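Local coordinates for protein adenine phosphoribosyltransferase, putative (Trypanosoma brucei brucei, PDB 5VN4) that probably catalyses the reversible joining of adenine to 5-phospho-alpha-D-ribose 1-diphosphate, giving AMP and diphosphate in the salvage of purines, at residues V47-E52 and L217-C222; Y18-K23 and L211-V216. All blocks are in the same frame, centred on the assembly; numbering follows the deposited sequence.

Contact 1: residues V47-E52 and L217-C222; sequences VPRFAE and LSDENC. With ADE (adenine), chain C.
L217 meets R49 with its carbonyl and A51 with its side chain. Its CG lies anti to the carbonyl carbon (chi1 -54°), which carries the isobutyl end against A51 of the short strand 50-51; there L217 CD2 packs on A51 CB at 4.1 Å. The backbone carbonyl of L217 turns to the guanidinium: R49 NH1 donates to L217 O at 2.8 Å, arriving well off the C=O line while the oxygen stays close to the guanidinium plane. S218 brushes the same nitrogen, and its backbone O accepts from W37 NE1. D219, which opens a short 3-10 turn, completes the grip. Its OD1 alone receives both terminal nitrogens, R49 NH2 at 2.9 Å and R49 NH1 at 3.2 Å. This end-on salt bridge lies in the guanidinium plane, but the carboxylate itself is turned 49° from it. NH1 is therefore shared between a carboxylate and a carbonyl, which fixes the rotation of the guanidinium. With its side chain facing the 217-222 loop, R49 turns its backbone to the ligand: R49 O accepts from adenine N6 at 3.2 Å, and A51 N donates to adenine N1 at 3.0 Å. Adenine C2 lies over one face of the F50 ring, offset toward its rim, 3.6 Å from F50 CE1. Backbone recognition of the Watson-Crick edge and an aromatic ring against the base make one part of this phosphoribosyltransferase's adenine site, which R90 and E128 help complete.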
ATOM      1  N   VAL A  47      11.940  -8.143 -16.884  1.00 16.05           N
ATOM      2  CA  VAL A  47      11.158  -9.313 -17.257  1.00 15.86           C
ATOM      3  C   VAL A  47      10.597  -8.971 -18.634  1.00 15.97           C
ATOM      4  O   VAL A  47      10.583  -7.793 -19.012  1.00 14.99           O
ATOM      5  CB  VAL A  47      10.043  -9.572 -16.233  1.00 16.48           C
ATOM      6  CG1 VAL A  47      10.644  -9.935 -14.870  1.00 18.41           C
ATOM      7  CG2 VAL A  47       9.122  -8.351 -16.111  1.00 15.69           C
ATOM      8  N   PRO A  48      10.143  -9.941 -19.430  1.00 16.91           N
ATOM      9  CA  PRO A  48       9.621  -9.582 -20.760  1.00 17.11           C
ATOM     10  C   PRO A  48       8.451  -8.616 -20.715  1.00 16.08           C
ATOM     11  O   PRO A  48       8.391  -7.666 -21.511  1.00 16.51           O
ATOM     12  CB  PRO A  48       9.215 -10.937 -21.356  1.00 19.64           C
ATOM     13  CG  PRO A  48      10.058 -11.937 -20.630  1.00 20.84           C
ATOM     14  CD  PRO A  48      10.237 -11.401 -19.243  1.00 18.78           C
ATOM     15  N   ARG A  49       7.514  -8.828 -19.796  1.00 14.71           N
ATOM     16  CA  ARG A  49       6.278  -8.043 -19.753  1.00 14.51           C
ATOM     17  C   ARG A  49       5.991  -7.695 -18.295  1.00 14.11           C
ATOM     18  O   ARG A  49       5.558  -8.549 -17.514  1.00 15.51           O
ATOM     19  CB  ARG A  49       5.126  -8.798 -20.415  1.00 15.78           C
ATOM     20  CG  ARG A  49       5.450  -9.173 -21.859  1.00 18.25           C
ATOM     21  CD  ARG A  49       4.259  -9.560 -22.746  1.00 21.74           C
ATOM     22  NE  ARG A  49       4.720  -9.675 -24.135  1.00 23.43           N
ATOM     23  CZ  ARG A  49       3.942  -9.687 -25.214  1.00 24.77           C
ATOM     24  NH1 ARG A  49       2.624  -9.606 -25.106  1.00 25.94           N
ATOM     25  NH2 ARG A  49       4.496  -9.782 -26.416  1.00 26.54           N
ATOM     26  N   PHE A  50       6.244  -6.444 -17.932  1.00 11.56           N
ATOM     27  CA  PHE A  50       6.045  -5.971 -16.569  1.00 10.65           C
ATOM     28  C   PHE A  50       4.675  -5.317 -16.452  1.00  9.53           C
ATOM     29  O   PHE A  50       4.402  -4.312 -17.120  1.00  9.81           O
ATOM     30  CB  PHE A  50       7.138  -4.976 -16.180  1.00 11.03           C
ATOM     31  CG  PHE A  50       7.022  -4.483 -14.759  1.00 10.70           C
ATOM     32  CD1 PHE A  50       7.595  -5.191 -13.713  1.00 12.54           C
ATOM     33  CD2 PHE A  50       6.324  -3.326 -14.463  1.00 11.15           C
ATOM     34  CE1 PHE A  50       7.478  -4.741 -12.401  1.00 12.74           C
ATOM     35  CE2 PHE A  50       6.216  -2.874 -13.166  1.00 10.99           C
ATOM     36  CZ  PHE A  50       6.783  -3.590 -12.126  1.00 12.31           C
ATOM     37  N   ALA A  51       3.844  -5.850 -15.561  1.00  9.97           N
ATOM     38  CA  ALA A  51       2.458  -5.404 -15.411  1.00 10.72           C
ATOM     39  C   ALA A  51       2.392  -4.347 -14.310  1.00  9.79           C
ATOM     40  O   ALA A  51       2.373  -4.668 -13.117  1.00 11.99           O
ATOM     41  CB  ALA A  51       1.560  -6.596 -15.112  1.00 12.68           C
ATOM     42  N   GLU A  52       2.328  -3.080 -14.715  1.00  9.63           N
ATOM     43  CA  GLU A  52       2.353  -1.962 -13.775  1.00  9.24           C
ATOM     44  C   GLU A  52       1.029  -1.860 -13.016  1.00  8.51           C
ATOM     45  O   GLU A  52      -0.037  -1.676 -13.612  1.00  9.91           O
ATOM     46  CB  GLU A  52       2.641  -0.670 -14.543  1.00 10.39           C
ATOM     47  CG  GLU A  52       2.430   0.624 -13.762  1.00 10.90           C
ATOM     48  CD  GLU A  52       3.295   0.719 -12.518  1.00 10.87           C
ATOM     49  OE1 GLU A  52       4.514   0.435 -12.614  1.00 11.38           O
ATOM     50  OE2 GLU A  52       2.745   1.080 -11.448  1.00 12.32           O
ATOM     51  N   LEU A 217      -1.819  -9.967 -20.816  1.00 17.42           N
ATOM     52  CA  LEU A 217      -0.623  -9.265 -21.287  1.00 19.91           C
ATOM     53  C   LEU A 217      -0.405  -9.501 -22.786  1.00 20.39           C
ATOM     54  O   LEU A 217       0.634  -9.982 -23.241  1.00 21.37           O
ATOM     55  CB  LEU A 217       0.588  -9.686 -20.462  1.00 22.98           C
ATOM     56  CG  LEU A 217       0.431  -9.525 -18.946  1.00 25.02           C
ATOM     57  CD1 LEU A 217       1.697  -9.948 -18.218  1.00 26.60           C
ATOM     58  CD2 LEU A 217       0.056  -8.098 -18.575  1.00 25.65           C
ATOM     59  N   SER A 218      -1.415  -9.115 -23.554  1.00 18.69           N
ATOM     60  CA  SER A 218      -1.457  -9.342 -24.989  1.00 19.66           C
ATOM     61  C   SER A 218      -0.620  -8.299 -25.726  1.00 20.18           C
ATOM     62  O   SER A 218      -0.264  -7.252 -25.186  1.00 19.59           O
ATOM     63  CB  SER A 218      -2.897  -9.233 -25.468  1.00 20.86           C
ATOM     64  OG  SER A 218      -3.416  -7.961 -25.110  1.00 21.97           O
ATOM     65  N   ASP A 219      -0.329  -8.592 -26.995  1.00 21.42           N
ATOM     66  CA  ASP A 219       0.468  -7.673 -27.805  1.00 23.92           C
ATOM     67  C   ASP A 219      -0.166  -6.291 -27.865  1.00 25.27           C
ATOM     68  O   ASP A 219       0.539  -5.274 -27.839  1.00 27.97           O
ATOM     69  CB  ASP A 219       0.634  -8.222 -29.220  1.00 26.63           C
ATOM     70  CG  ASP A 219       1.559  -9.410 -29.277  1.00 28.94           C
ATOM     71  OD1 ASP A 219       2.207  -9.711 -28.254  1.00 29.53           O
ATOM     72  OD2 ASP A 219       1.640 -10.042 -30.349  1.00 31.05           O
ATOM     73  N   GLU A 220      -1.491  -6.229 -27.939  1.00 23.25           N
ATOM     74  CA  GLU A 220      -2.172  -4.951 -28.064  1.00 24.21           C
ATOM     75  C   GLU A 220      -2.212  -4.170 -26.759  1.00 21.49           C
ATOM     76  O   GLU A 220      -2.711  -3.040 -26.759  1.00 23.13           O
ATOM     77  CB  GLU A 220      -3.596  -5.150 -28.596  1.00 27.83           C
ATOM     78  CG  GLU A 220      -4.509  -5.945 -27.675  1.00 32.26           C
ATOM     79  CD  GLU A 220      -4.546  -7.427 -28.010  1.00 36.72           C
ATOM     80  OE1 GLU A 220      -5.574  -8.077 -27.708  1.00 38.91           O
ATOM     81  OE2 GLU A 220      -3.555  -7.942 -28.574  1.00 37.78           O
ATOM     82  N   ASN A 221      -1.700  -4.733 -25.659  1.00 16.78           N
ATOM     83  CA  ASN A 221      -1.765  -4.110 -24.342  1.00 16.41           C
ATOM     84  C   ASN A 221      -0.410  -3.605 -23.857  1.00 14.64           C
ATOM     85  O   ASN A 221      -0.213  -3.435 -22.652  1.00 14.19           O
ATOM     86  CB  ASN A 221      -2.388  -5.059 -23.315  1.00 17.98           C
ATOM     87  CG  ASN A 221      -3.890  -5.144 -23.449  1.00 20.56           C
ATOM     88  OD1 ASN A 221      -4.495  -4.387 -24.208  1.00 21.24           O
ATOM     89  ND2 ASN A 221      -4.504  -6.052 -22.700  1.00 21.59           N
ATOM     90  N   CYS A 222       0.528  -3.353 -24.762  1.00 14.96           N
ATOM     91  CA  CYS A 222       1.803  -2.778 -24.364  1.00 14.85           C
ATOM     92  C   CYS A 222       1.627  -1.303 -24.034  1.00 14.19           C
ATOM     93  O   CYS A 222       1.036  -0.545 -24.812  1.00 16.75           O
ATOM     94  CB  CYS A 222       2.823  -2.935 -25.489  1.00 15.12           C
ATOM     95  SG  CYS A 222       4.477  -2.366 -25.024  1.00 15.01           S
TER
HETATM   96  N9  ADE C 301       6.259  -8.935  -9.990  1.00 16.05           N
HETATM   97  C8  ADE C 301       6.869 -10.092 -10.364  1.00 15.86           C
HETATM   98  N7  ADE C 301       6.808 -10.329 -11.656  1.00 15.39           N
HETATM   99  C5  ADE C 301       6.104  -9.254 -12.160  1.00 14.40           C
HETATM  100  C6  ADE C 301       5.697  -8.910 -13.473  1.00 13.34           C
HETATM  101  N6  ADE C 301       5.960  -9.660 -14.561  1.00 14.13           N
HETATM  102  N1  ADE C 301       5.010  -7.761 -13.627  1.00 12.69           N
HETATM  103  C2  ADE C 301       4.747  -7.019 -12.542  1.00 13.32           C
HETATM  104  N3  ADE C 301       5.079  -7.233 -11.270  1.00 13.50           N
HETATM  105  C4  ADE C 301       5.758  -8.383 -11.145  1.00 13.23           C

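Contact 2: residues Y18-K23 and L211-V216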
ATOM      1  N   TYR A  18      -4.910 -23.570  -8.626  1.00 10.57           N
ATOM      2  CA  TYR A  18      -4.577 -22.278  -9.228  1.00 10.30           C
ATOM      3  C   TYR A  18      -5.804 -21.840 -10.016  1.00 10.95           C
ATOM      4  O   TYR A  18      -6.100 -22.414 -11.069  1.00 11.79           O
ATOM      5  CB  TYR A  18      -3.346 -22.394 -10.131  1.00 10.93           C
ATOM      6  CG  TYR A  18      -2.495 -21.134 -10.236  1.00 10.65           C
ATOM      7  CD1 TYR A  18      -3.062 -19.864 -10.188  1.00 10.96           C
ATOM      8  CD2 TYR A  18      -1.113 -21.226 -10.382  1.00 11.10           C
ATOM      9  CE1 TYR A  18      -2.271 -18.727 -10.278  1.00 10.73           C
ATOM     10  CE2 TYR A  18      -0.310 -20.097 -10.481  1.00 11.16           C
ATOM     11  CZ  TYR A  18      -0.901 -18.846 -10.427  1.00 10.43           C
ATOM     12  OH  TYR A  18      -0.121 -17.716 -10.523  1.00 11.93           O
ATOM     13  N   PHE A  19      -6.530 -20.857  -9.484  1.00 10.56           N
ATOM     14  CA  PHE A  19      -7.800 -20.399 -10.034  1.00 10.82           C
ATOM     15  C   PHE A  19      -7.657 -18.996 -10.607  1.00 10.93           C
ATOM     16  O   PHE A  19      -6.946 -18.160 -10.045  1.00 11.33           O
ATOM     17  CB  PHE A  19      -8.874 -20.345  -8.943  1.00 10.98           C
ATOM     18  CG  PHE A  19      -9.205 -21.685  -8.339  1.00 11.38           C
ATOM     19  CD1 PHE A  19      -8.438 -22.214  -7.303  1.00 12.30           C
ATOM     20  CD2 PHE A  19     -10.289 -22.415  -8.802  1.00 13.23           C
ATOM     21  CE1 PHE A  19      -8.754 -23.454  -6.743  1.00 13.30           C
ATOM     22  CE2 PHE A  19     -10.611 -23.645  -8.245  1.00 13.48           C
ATOM     23  CZ  PHE A  19      -9.837 -24.168  -7.214  1.00 13.58           C
ATOM     24  N   THR A  20      -8.357 -18.743 -11.714  1.00 11.00           N
ATOM     25  CA  THR A  20      -8.392 -17.425 -12.327  1.00 11.02           C
ATOM     26  C   THR A  20      -9.782 -17.220 -12.923  1.00 10.89           C
ATOM     27  O   THR A  20     -10.550 -18.168 -13.074  1.00 11.73           O
ATOM     28  CB  THR A  20      -7.272 -17.291 -13.367  1.00 10.48           C
ATOM     29  OG1 THR A  20      -7.138 -15.923 -13.771  1.00 11.66           O
ATOM     30  CG2 THR A  20      -7.547 -18.160 -14.589  1.00 11.92           C
ATOM     31  N   LEU A  21     -10.125 -15.972 -13.237  1.00 11.04           N
ATOM     32  CA  LEU A  21     -11.457 -15.725 -13.775  1.00 11.84           C
ATOM     33  C   LEU A  21     -11.650 -16.458 -15.100  1.00 12.01           C
ATOM     34  O   LEU A  21     -10.707 -16.650 -15.872  1.00 12.58           O
ATOM     35  CB  LEU A  21     -11.686 -14.228 -13.989  1.00 12.63           C
ATOM     36  CG  LEU A  21     -11.928 -13.387 -12.734  1.00 13.13           C
ATOM     37  CD1 LEU A  21     -11.836 -11.912 -13.097  1.00 14.26           C
ATOM     38  CD2 LEU A  21     -13.271 -13.709 -12.094  1.00 14.47           C
ATOM     39  N   SER A  22     -12.893 -16.862 -15.364  1.00 13.20           N
ATOM     40  CA  SER A  22     -13.218 -17.462 -16.651  1.00 13.91           C
ATOM     41  C   SER A  22     -12.864 -16.505 -17.791  1.00 14.22           C
ATOM     42  O   SER A  22     -12.746 -15.292 -17.610  1.00 13.75           O
ATOM     43  CB  SER A  22     -14.706 -17.791 -16.713  1.00 15.41           C
ATOM     44  OG  SER A  22     -15.470 -16.602 -16.743  1.00 16.81           O
ATOM     45  N   LYS A  23     -12.695 -17.071 -18.987  1.00 14.92           N
ATOM     46  CA  LYS A  23     -12.293 -16.265 -20.138  1.00 15.40           C
ATOM     47  C   LYS A  23     -13.321 -15.193 -20.471  1.00 15.89           C
ATOM     48  O   LYS A  23     -12.954 -14.098 -20.921  1.00 16.75           O
ATOM     49  CB  LYS A  23     -12.066 -17.155 -21.363  1.00 17.67           C
ATOM     50  CG  LYS A  23     -10.923 -18.131 -21.223  1.00 21.44           C
ATOM     51  CD  LYS A  23     -10.645 -18.787 -22.568  1.00 24.96           C
ATOM     52  CE  LYS A  23      -9.558 -19.840 -22.472  1.00 28.23           C
ATOM     53  NZ  LYS A  23     -10.076 -21.101 -21.879  1.00 30.11           N
ATOM     54  N   LEU A 211      -7.115 -12.997 -10.087  1.00 10.66           N
ATOM     55  CA  LEU A 211      -8.272 -12.642 -10.909  1.00 10.97           C
ATOM     56  C   LEU A 211      -7.989 -12.788 -12.402  1.00 10.45           C
ATOM     57  O   LEU A 211      -8.786 -13.391 -13.131  1.00 11.26           O
ATOM     58  CB  LEU A 211      -8.758 -11.231 -10.573  1.00 10.82           C
ATOM     59  CG  LEU A 211      -9.286 -11.084  -9.145  1.00 12.16           C
ATOM     60  CD1 LEU A 211      -9.922  -9.700  -8.961  1.00 13.26           C
ATOM     61  CD2 LEU A 211     -10.270 -12.194  -8.782  1.00 15.38           C
ATOM     62  N   VAL A 212      -6.878 -12.228 -12.884  1.00 10.06           N
ATOM     63  CA  VAL A 212      -6.512 -12.463 -14.277  1.00 10.92           C
ATOM     64  C   VAL A 212      -5.161 -13.170 -14.350  1.00 10.90           C
ATOM     65  O   VAL A 212      -4.565 -13.514 -13.315  1.00 10.82           O
ATOM     66  CB  VAL A 212      -6.629 -11.207 -15.172  1.00 10.77           C
ATOM     67  CG1 VAL A 212      -8.085 -10.745 -15.223  1.00 11.89           C
ATOM     68  CG2 VAL A 212      -5.722 -10.092 -14.688  1.00 13.03           C
ATOM     69  N   ASP A 213      -4.699 -13.432 -15.569  1.00 11.21           N
ATOM     70  CA  ASP A 213      -3.537 -14.274 -15.809  1.00 11.33           C
ATOM     71  C   ASP A 213      -2.745 -13.678 -16.962  1.00 11.78           C
ATOM     72  O   ASP A 213      -3.035 -12.576 -17.441  1.00 12.17           O
ATOM     73  CB  ASP A 213      -3.956 -15.734 -16.038  1.00 12.90           C
ATOM     74  CG  ASP A 213      -4.805 -15.919 -17.286  1.00 14.76           C
ATOM     75  OD1 ASP A 213      -4.975 -14.943 -18.049  1.00 13.92           O
ATOM     76  OD2 ASP A 213      -5.290 -17.053 -17.509  1.00 18.23           O
ATOM     77  N   GLU A 214      -1.754 -14.442 -17.430  1.00 12.03           N
ATOM     78  CA  GLU A 214      -0.854 -13.957 -18.471  1.00 13.02           C
ATOM     79  C   GLU A 214      -1.563 -13.619 -19.781  1.00 13.02           C
ATOM     80  O   GLU A 214      -0.996 -12.891 -20.605  1.00 14.29           O
ATOM     81  CB  GLU A 214       0.271 -14.971 -18.722  1.00 13.48           C
ATOM     82  CG  GLU A 214      -0.188 -16.375 -19.106  1.00 14.63           C
ATOM     83  CD  GLU A 214      -0.319 -17.310 -17.910  1.00 14.52           C
ATOM     84  OE1 GLU A 214      -0.824 -16.868 -16.863  1.00 14.04           O
ATOM     85  OE2 GLU A 214       0.086 -18.499 -18.004  1.00 16.47           O
ATOM     86  N   THR A 215      -2.779 -14.126 -20.008  1.00 13.24           N
ATOM     87  CA  THR A 215      -3.464 -13.785 -21.252  1.00 13.84           C
ATOM     88  C   THR A 215      -3.861 -12.316 -21.302  1.00 14.78           C
ATOM     89  O   THR A 215      -4.164 -11.810 -22.386  1.00 16.41           O
ATOM     90  CB  THR A 215      -4.697 -14.663 -21.482  1.00 14.97           C
ATOM     91  OG1 THR A 215      -5.718 -14.336 -20.532  1.00 15.81           O
ATOM     92  CG2 THR A 215      -4.348 -16.134 -21.379  1.00 16.84           C
ATOM     93  N   VAL A 216      -3.876 -11.626 -20.157  1.00 15.03           N
ATOM     94  CA  VAL A 216      -4.166 -10.195 -20.154  1.00 15.94           C
ATOM     95  C   VAL A 216      -3.019  -9.388 -20.749  1.00 17.22           C
ATOM     96  O   VAL A 216      -3.222  -8.240 -21.163  1.00 18.68           O
ATOM     97  CB  VAL A 216      -4.540  -9.720 -18.732  1.00 16.60           C
ATOM     98  CG1 VAL A 216      -3.294  -9.399 -17.910  1.00 16.15           C
ATOM     99  CG2 VAL A 216      -5.477  -8.527 -18.784  1.00 18.61           C
TER
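Strands 18-21 and 208-213 run parallel in the large mixed sheet of this type I phosphoribosyltransferase, and this contact is the end of their pairing, where the second strand turns a corner at L211 and V212. One backbone bond crosses here, L21 N to L211 O at 2.9 Å. L21 also folds its side chain over that carbonyl: CG is anti to the carbonyl carbon of its own residue (chi1 -75°), and L21 CD1 rests 4.0 Å from L211 CB, with V212 CG1 a little farther at 4.5 Å. L211 sends the rest of its own side chain to I66, F69 and F70 of helix 60-75. On the neighbouring residue, T20 OG1 sits 3.1 Å from L211 O, but its hydrogen bond goes to T210 O. The methyl of T20 comes against D213, T20 CG2 to D213 OD2 at 3.9 Å, the two side chains crossing at about a right angle. The other oxygen, D213 OD1, starts an Asx turn: T215 N reaches it from above the carboxylate plane at 3.1 Å, while T215 OG1 donates to its syn lone pair at 2.7 Å. R28 of helix 26-34 adds a salt bridge to the same oxygen. A buried carboxylate held by two donors of its own turn and by an arginine would probably stay ionised, with its negative charge balanced by R28.

Strand 208-213 and the loop after it serve both contacts: residues 211-216 pair with 18-23 in contact 2, and the chain continues through a 3-10 turn into 217-222, which meets 47-52 in contact 1. The centres are 15 Å apart, and they join where N221 ND2 probably donates to V216 O at 3.0 Å; the same amide nitrogen also reaches E32 O. In contact 1 the 47-52 segment lines the adenine pocket, and the 217-222 loop meets the side chains of R49 and A51. In contact 2 the side chain of V212 is, between nearest atoms, about 11 Å from the bound adenine and about 8 Å from that of A51. Contact 2 thus belongs to the large sheet.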